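Long-range contact in TT1696 protein (Thermus thermophilus, PDB 1UFB), which is of unknown function but belongs to the HEPN family of helical-bundle proteins, for which DNA binding has been suggested: residues F32-A37 against K80-Y85. Numbering follows the deposited sequence.
Sequences FAAQQA and KVLDKY
Helix 27-48 of the HEPN helical bundle packs here against the C-terminal end of helix 73-83 and the turn that follows it. Gln35 and Tyr85 bury equal areas, together more than half of the total. Gln35 CG sits 3.4 Å from Leu82 O. Gln35 CB lies 4.1 Å from Tyr85 CB. The first torsion puts CG of Gln35 opposite the backbone N (chi1 176°), and a bend at chi2 (-78°) then carries the amide away from 80-85. That polar end is held elsewhere: Gln35 NE2 is hydrogen-bonded to Glu39 OE1, one helical turn on, and weakly to His56 O. Leu82 O meets the aliphatic part of Gln35 and also serves as an acceptor within its own segment. Tyr85 N donates to Leu82 O at 2.8 Å, a bond three residues back along the chain.

Leu82 projects toward helix 27-48. Leu82 CD2 packs on Ala34 CB at 4.2 Å. Leu82 CD2 also comes to 4.1 Å from Gln35 N. The small methyl of Ala34 also touches Ala112 of helix 106-126, so three helices meet around this alanine.

Phe32 turns its ring edge to the loop. Phe32 CD1 is 3.5 Å from Tyr85 O, which lies near the ring plane. Tyr85 O is also hydrogen-bonded to Thr89 OG1. The Tyr85 ring leads away from 32-37 and lies with one face under Val81 O, while its side chain packs on Ala112 and Glu108. All five touching residues are buried. The contact is mainly van der Waals packing of side chains and carbonyl oxygens, and it joins a short helix and its exit turn to the long-helix core of the HEPN fold.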
loop_
_atom_site.group_PDB
_atom_site.type_symbol
_atom_site.label_atom_id
_atom_site.label_comp_id
_atom_site.label_asym_id
_atom_site.label_seq_id
_atom_site.Cartn_x
_atom_site.Cartn_y
_atom_site.Cartn_z
ATOM N N PHE A 32 -0.823 -0.470 -7.592
ATOM C CA PHE A 32 0.025 -0.196 -6.427
ATOM C C PHE A 32 0.823 -1.468 -6.052
ATOM O O PHE A 32 2.048 -1.434 -5.858
ATOM C CB PHE A 32 -0.875 0.248 -5.262
ATOM C CG PHE A 32 -0.120 0.411 -3.961
ATOM C CD1 PHE A 32 0.723 1.507 -3.807
ATOM C CD2 PHE A 32 -0.235 -0.537 -2.931
ATOM C CE1 PHE A 32 1.451 1.688 -2.634
ATOM C CE2 PHE A 32 0.504 -0.379 -1.705
ATOM C CZ PHE A 32 1.340 0.739 -1.580
ATOM N N ALA A 33 0.139 -2.607 -6.020
ATOM C CA ALA A 33 0.788 -3.854 -5.673
ATOM C C ALA A 33 1.864 -4.179 -6.701
ATOM O O ALA A 33 2.872 -4.704 -6.339
ATOM C CB ALA A 33 -0.276 -5.027 -5.504
ATOM N N ALA A 34 1.680 -3.835 -7.977
ATOM C CA ALA A 34 2.714 -4.094 -8.969
ATOM C C ALA A 34 3.933 -3.202 -8.690
ATOM O O ALA A 34 5.104 -3.628 -8.783
ATOM C CB ALA A 34 2.166 -3.814 -10.403
ATOM N N GLN A 35 3.692 -1.926 -8.408
ATOM C CA GLN A 35 4.869 -1.076 -8.074
ATOM C C GLN A 35 5.581 -1.687 -6.806
ATOM O O GLN A 35 6.827 -1.679 -6.723
ATOM C CB GLN A 35 4.409 0.379 -7.748
ATOM C CG GLN A 35 5.539 1.360 -7.295
ATOM C CD GLN A 35 5.966 1.165 -5.804
ATOM O OE1 GLN A 35 5.194 0.669 -4.994
ATOM N NE2 GLN A 35 7.218 1.629 -5.444
ATOM N N GLN A 36 4.795 -2.198 -5.851
ATOM C CA GLN A 36 5.375 -2.752 -4.630
ATOM C C GLN A 36 6.186 -4.016 -4.927
ATOM O O GLN A 36 7.214 -4.286 -4.263
ATOM C CB GLN A 36 4.268 -3.053 -3.600
ATOM C CG GLN A 36 3.704 -1.811 -2.904
ATOM C CD GLN A 36 4.739 -1.208 -1.942
ATOM O OE1 GLN A 36 5.492 -0.200 -2.247
ATOM N NE2 GLN A 36 4.802 -1.810 -0.769
ATOM N N ALA A 37 5.712 -4.812 -5.916
ATOM C CA ALA A 37 6.476 -6.018 -6.313
ATOM C C ALA A 37 7.813 -5.564 -6.871
ATOM O O ALA A 37 8.865 -6.098 -6.492
ATOM C CB ALA A 37 5.733 -6.804 -7.390
ATOM N N LYS A 80 9.583 4.267 -14.941
ATOM C CA LYS A 80 8.869 5.526 -14.970
ATOM C C LYS A 80 7.376 5.338 -14.891
ATOM O O LYS A 80 6.689 6.148 -14.312
ATOM C CB LYS A 80 9.152 6.308 -16.274
ATOM C CG LYS A 80 10.589 6.660 -16.536
ATOM C CD LYS A 80 10.714 7.474 -17.871
ATOM C CE LYS A 80 12.189 7.785 -18.153
ATOM N NZ LYS A 80 12.999 6.614 -17.671
ATOM N N VAL A 81 6.874 4.293 -15.527
ATOM C CA VAL A 81 5.435 4.030 -15.472
ATOM C C VAL A 81 5.045 3.571 -14.027
ATOM O O VAL A 81 4.139 4.101 -13.403
ATOM C CB VAL A 81 5.093 2.958 -16.450
ATOM C CG1 VAL A 81 3.562 2.555 -16.343
ATOM C CG2 VAL A 81 5.464 3.485 -17.909
ATOM N N LEU A 82 5.759 2.602 -13.499
ATOM C CA LEU A 82 5.403 2.092 -12.164
ATOM C C LEU A 82 5.518 3.138 -11.082
ATOM O O LEU A 82 4.781 3.114 -10.090
ATOM C CB LEU A 82 6.298 0.885 -11.860
ATOM C CG LEU A 82 6.007 -0.374 -12.712
ATOM C CD1 LEU A 82 7.129 -1.414 -12.485
ATOM C CD2 LEU A 82 4.632 -0.992 -12.289
ATOM N N ASP A 83 6.393 4.112 -11.287
ATOM C CA ASP A 83 6.653 5.108 -10.252
ATOM C C ASP A 83 5.476 5.992 -9.980
ATOM O O ASP A 83 5.299 6.487 -8.881
ATOM C CB ASP A 83 7.929 5.925 -10.584
ATOM C CG ASP A 83 9.206 5.192 -10.125
ATOM O OD1 ASP A 83 9.029 4.140 -9.455
ATOM O OD2 ASP A 83 10.365 5.638 -10.407
ATOM N N LYS A 84 4.630 6.123 -10.962
ATOM C CA LYS A 84 3.401 6.895 -10.811
ATOM C C LYS A 84 2.324 6.106 -10.087
ATOM O O LYS A 84 1.219 6.619 -9.902
ATOM C CB LYS A 84 2.825 7.245 -12.165
ATOM C CG LYS A 84 3.827 7.959 -13.040
ATOM C CD LYS A 84 4.342 9.232 -12.366
ATOM C CE LYS A 84 4.657 10.245 -13.465
ATOM N NZ LYS A 84 3.940 9.824 -14.729
ATOM N N TYR A 85 2.608 4.866 -9.684
ATOM C CA TYR A 85 1.568 4.065 -8.994
ATOM C C TYR A 85 1.754 3.958 -7.478
ATOM O O TYR A 85 0.941 3.290 -6.826
ATOM C CB TYR A 85 1.484 2.648 -9.589
ATOM C CG TYR A 85 1.103 2.649 -11.083
ATOM C CD1 TYR A 85 1.556 1.637 -11.950
ATOM C CD2 TYR A 85 0.268 3.636 -11.597
ATOM C CE1 TYR A 85 1.180 1.602 -13.326
ATOM C CE2 TYR A 85 -0.131 3.605 -12.976
ATOM C CZ TYR A 85 0.338 2.577 -13.816
ATOM O OH TYR A 85 -0.053 2.461 -15.145
#